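Local coordinates for nitroreductase family protein (Lactobacillus plantarum, PDB 4QLX) that uses FMN as cofactor to reduce enone fatty acids, probably with NADH, in a pathway that saturates and detoxifies polyunsaturated fatty acids, at residues D37-Q40 against K41-A44; A70-K73 against Q74-K78. One frame throughout, in Å; residues are numbered along the deposited sequence.

Contact 1: residues D37-Q40 against K41-A44; sequences DELQ and KMIA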
loop_
_atom_site.group_PDB
_atom_site.type_symbol
_atom_site.label_atom_id
_atom_site.label_comp_id
_atom_site.label_asym_id
_atom_site.label_seq_id
_atom_site.Cartn_x
_atom_site.Cartn_y
_atom_site.Cartn_z
ATOM N N ASP A 37 -5.374 -21.887 6.482
ATOM C CA ASP A 37 -5.118 -21.269 7.774
ATOM C C ASP A 37 -3.981 -20.257 7.653
ATOM O O ASP A 37 -4.057 -19.164 8.215
ATOM C CB ASP A 37 -4.809 -22.326 8.832
ATOM C CG ASP A 37 -6.003 -23.230 9.103
ATOM O OD1 ASP A 37 -7.148 -22.789 8.845
ATOM O OD2 ASP A 37 -5.801 -24.377 9.555
ATOM N N GLU A 38 -2.937 -20.595 6.901
ATOM C CA GLU A 38 -1.872 -19.614 6.692
ATOM C C GLU A 38 -2.359 -18.466 5.806
ATOM O O GLU A 38 -1.970 -17.311 6.017
ATOM C CB GLU A 38 -0.613 -20.248 6.097
ATOM C CG GLU A 38 0.542 -19.243 5.994
ATOM C CD GLU A 38 1.851 -19.851 5.540
ATOM O OE1 GLU A 38 1.841 -20.961 4.970
ATOM O OE2 GLU A 38 2.904 -19.215 5.759
ATOM N N LEU A 39 -3.224 -18.758 4.840
ATOM C CA LEU A 39 -3.785 -17.694 4.014
ATOM C C LEU A 39 -4.567 -16.702 4.874
ATOM O O LEU A 39 -4.470 -15.488 4.671
ATOM C CB LEU A 39 -4.693 -18.254 2.915
ATOM C CG LEU A 39 -4.028 -18.945 1.715
ATOM C CD1 LEU A 39 -5.113 -19.537 0.818
ATOM C CD2 LEU A 39 -3.159 -17.981 0.916
ATOM N N GLN A 40 -5.339 -17.225 5.824
ATOM C CA GLN A 40 -6.127 -16.386 6.735
ATOM C C GLN A 40 -5.214 -15.551 7.609
ATOM O O GLN A 40 -5.516 -14.398 7.919
ATOM C CB GLN A 40 -7.036 -17.238 7.626
ATOM C CG GLN A 40 -8.151 -17.932 6.901
ATOM C CD GLN A 40 -9.110 -18.640 7.852
ATOM O OE1 GLN A 40 -8.698 -19.326 8.803
ATOM N NE2 GLN A 40 -10.392 -18.477 7.598
ATOM N N LYS A 41 -4.114 -16.162 8.039
ATOM C CA LYS A 41 -3.105 -15.470 8.824
ATOM C C LYS A 41 -2.482 -14.293 8.054
ATOM O O LYS A 41 -2.335 -13.201 8.598
ATOM C CB LYS A 41 -2.016 -16.449 9.259
ATOM C CG LYS A 41 -1.436 -16.143 10.622
ATOM C CD LYS A 41 -2.525 -16.265 11.689
ATOM C CE LYS A 41 -2.215 -15.414 12.909
ATOM N NZ LYS A 41 -3.416 -15.266 13.794
ATOM N N MET A 42 -2.131 -14.523 6.787
ATOM C CA MET A 42 -1.532 -13.484 5.945
ATOM C C MET A 42 -2.501 -12.343 5.672
ATOM O O MET A 42 -2.114 -11.170 5.686
ATOM C CB MET A 42 -1.033 -14.084 4.617
ATOM C CG MET A 42 0.127 -15.038 4.801
ATOM S SD MET A 42 0.929 -15.559 3.262
ATOM C CE MET A 42 -0.392 -16.439 2.458
ATOM N N ILE A 43 -3.763 -12.684 5.429
ATOM C CA ILE A 43 -4.796 -11.676 5.230
ATOM C C ILE A 43 -5.004 -10.830 6.501
ATOM O O ILE A 43 -5.100 -9.608 6.429
ATOM C CB ILE A 43 -6.122 -12.322 4.799
ATOM C CG1 ILE A 43 -6.008 -12.809 3.347
ATOM C CG2 ILE A 43 -7.288 -11.326 4.941
ATOM C CD1 ILE A 43 -7.126 -13.749 2.913
ATOM N N ALA A 44 -5.062 -11.472 7.663
ATOM C CA ALA A 44 -5.174 -10.732 8.926
ATOM C C ALA A 44 -3.957 -9.821 9.133
ATOM O O ALA A 44 -4.094 -8.672 9.528
ATOM C CB ALA A 44 -5.332 -11.700 10.103
#

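Contact 2: residues A70-K73 against Q74-K78; sequences AKFK and QAVMK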
loop_
_atom_site.group_PDB
_atom_site.type_symbol
_atom_site.label_atom_id
_atom_site.label_comp_id
_atom_site.label_asym_id
_atom_site.label_seq_id
_atom_site.Cartn_x
_atom_site.Cartn_y
_atom_site.Cartn_z
ATOM N N ALA A 70 -11.446 -21.680 -12.377
ATOM C CA ALA A 70 -12.126 -21.702 -13.669
ATOM C C ALA A 70 -13.260 -20.689 -13.688
ATOM O O ALA A 70 -13.498 -20.017 -14.696
ATOM C CB ALA A 70 -12.649 -23.114 -13.979
ATOM N N LYS A 71 -13.953 -20.578 -12.559
ATOM C CA LYS A 71 -15.021 -19.603 -12.413
ATOM C C LYS A 71 -14.461 -18.178 -12.356
ATOM O O LYS A 71 -15.003 -17.257 -12.961
ATOM C CB LYS A 71 -15.837 -19.905 -11.156
ATOM C CG LYS A 71 -16.813 -18.819 -10.769
ATOM C CD LYS A 71 -17.909 -18.645 -11.812
ATOM C CE LYS A 71 -19.168 -18.089 -11.165
ATOM N NZ LYS A 71 -20.187 -17.677 -12.167
ATOM N N PHE A 72 -13.379 -18.012 -11.605
ATOM C CA PHE A 72 -12.707 -16.725 -11.464
ATOM C C PHE A 72 -12.210 -16.226 -12.820
ATOM O O PHE A 72 -12.459 -15.083 -13.203
ATOM C CB PHE A 72 -11.557 -16.879 -10.467
ATOM C CG PHE A 72 -10.737 -15.645 -10.255
ATOM C CD1 PHE A 72 -11.304 -14.487 -9.742
ATOM C CD2 PHE A 72 -9.375 -15.662 -10.496
ATOM C CE1 PHE A 72 -10.529 -13.351 -9.517
ATOM C CE2 PHE A 72 -8.599 -14.522 -10.274
ATOM C CZ PHE A 72 -9.181 -13.375 -9.780
ATOM N N LYS A 73 -11.531 -17.098 -13.560
ATOM C CA LYS A 73 -10.956 -16.717 -14.851
ATOM C C LYS A 73 -11.965 -16.149 -15.846
ATOM O O LYS A 73 -11.581 -15.457 -16.784
ATOM C CB LYS A 73 -10.242 -17.905 -15.482
ATOM C CG LYS A 73 -8.946 -18.220 -14.794
ATOM C CD LYS A 73 -8.009 -18.995 -15.682
ATOM C CE LYS A 73 -8.515 -20.383 -15.972
ATOM N NZ LYS A 73 -7.415 -21.196 -16.550
ATOM N N GLN A 74 -13.250 -16.414 -15.632
ATOM C CA GLN A 74 -14.287 -15.856 -16.499
ATOM C C GLN A 74 -14.254 -14.331 -16.545
ATOM O O GLN A 74 -14.724 -13.726 -17.502
ATOM C CB GLN A 74 -15.666 -16.304 -16.036
ATOM C CG GLN A 74 -15.910 -17.798 -16.072
ATOM C CD GLN A 74 -17.324 -18.124 -15.625
ATOM O OE1 GLN A 74 -18.008 -17.282 -15.019
ATOM N NE2 GLN A 74 -17.779 -19.333 -15.932
ATOM N N ALA A 75 -13.715 -13.718 -15.492
ATOM C CA ALA A 75 -13.698 -12.262 -15.359
ATOM C C ALA A 75 -12.258 -11.736 -15.283
ATOM O O ALA A 75 -12.027 -10.589 -14.901
ATOM C CB ALA A 75 -14.495 -11.835 -14.122
ATOM N N VAL A 76 -11.303 -12.584 -15.656
ATOM C CA VAL A 76 -9.886 -12.213 -15.683
ATOM C C VAL A 76 -9.392 -12.216 -17.124
ATOM O O VAL A 76 -9.729 -13.127 -17.873
ATOM C CB VAL A 76 -9.044 -13.179 -14.822
ATOM C CG1 VAL A 76 -7.538 -12.949 -15.022
ATOM C CG2 VAL A 76 -9.425 -13.038 -13.340
ATOM N N MET A 77 -8.622 -11.203 -17.523
ATOM C CA MET A 77 -8.075 -11.163 -18.882
ATOM C C MET A 77 -7.113 -12.333 -19.090
ATOM O O MET A 77 -6.417 -12.740 -18.160
ATOM C CB MET A 77 -7.367 -9.829 -19.157
ATOM C CG MET A 77 -8.303 -8.625 -19.150
ATOM S SD MET A 77 -7.448 -7.038 -19.212
ATOM C CE MET A 77 -6.693 -7.147 -20.836
ATOM N N LYS A 78 -7.082 -12.873 -20.308
ATOM C CA LYS A 78 -6.297 -14.080 -20.582
ATOM C C LYS A 78 -4.800 -13.856 -20.382
ATOM O O LYS A 78 -4.068 -14.782 -20.040
ATOM C CB LYS A 78 -6.587 -14.607 -21.996
ATOM C CG LYS A 78 -6.344 -13.627 -23.151
ATOM C CD LYS A 78 -5.736 -14.380 -24.343
ATOM C CE LYS A 78 -5.905 -13.655 -25.666
ATOM N NZ LYS A 78 -7.320 -13.698 -26.132
#

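Contact 1: residues D37-Q40 against K41-A44
L39 and M42 meet on the buried side of an amphipathic alpha-helix, 36-46, in a nitroreductase-family fold. The methyl CE of M42 comes to 3.5 Å from CD2 of L39, one branch of the leucine fork. The methionine chain is bent at its end, with chi3 at -64°. That bend turns CE back toward the preceding turn and over the backbone of L39. This is the tight part of the contact. L39 and I43 also rest on strand 58-63, touching V62, and I43 reaches F60 as well. M42 packs on H162 and Y164, so this face of the helix lies against the sheet and a loop.

E38 stands next to this face. Its carboxylate is held at both oxygens: OE2 is hydrogen-bonded to ND1 of H162 and OE1 to OH of Y164. Two partners on different oxygens probably fix the rotation of the group and, if H162 and Y164 are the donors, are likely to favour its charged form.

The other side is loose. D37, Q40, K41 and A44 are exposed to solvent. The Q40 chain runs extended away from the next turn. K41 also carries its amine away, and across this contact mainly its CB touches, resting near the carbonyls of D37 and E38.

Four i to i+4 backbone hydrogen bonds join the two turns. They are K41 N to D37 O, M42 N to E38 O, I43 N to L39 O, and A44 N to Q40 O. I43 lies alongside one of these acceptors, with its CG1 3.4 Å from L39 O.

Contact 2: residues A70-K73 against Q74-K78
F72 and V76 form a CH-pi contact at the end of helix 66-72. The CG2 methyl of V76 sits over one face of the ring, 3.7 Å from its centroid, displaced toward the rim at CE2. The ring gets there because CG of F72 is anti to its backbone N (chi1 178°). In V76 the CG1 branch takes that anti position, which leaves CG2 to meet the ring.

The ring also packs on V84, I90, F92 and M177. With an alanine in place of F72, the V76 methyl would probably lose its aromatic face and a gap would be likely to open among these residues.

On the exposed side, the extended Q74 chain crosses K71. Its OE1 lies 3.5 Å from K71 CD, while its CG rests near K71 O. A bend at chi3 (-68°) turns the end of K73, whose NZ makes a salt bridge to D85.

The backbone leaves the helix through i to i+3 bonds. A75 N to F72 O is nearly straight, at 2.9 Å. V76 N to K73 O is 3.1 Å, with the donor above the carbonyl plane. This 3-10-like turn leads from the helix into the loop where M77 lines the 10-oxooctadecanoic acid pocket.

Contact 1 comes first along the chain, within helix 36-46. Contact 2 follows after strand 58-63, at the end of helix 66-72 and in the loop beyond it. Their centres are about 23 Å apart and their nearest atoms about 13 Å, so they do not touch. Both border the antiparallel sheet through different strands: L39 and I43 of contact 1 rest on strand 58-63, and F72 of contact 2 reaches strand 89-96, its neighbour in the sheet. Their settings differ. Contact 1 lies away from the annotated sites. Contact 2 runs into the ligand region, with the side chain of V76 about 7 Å from a bound FMN and M77 also packing on T127 of the second subunit.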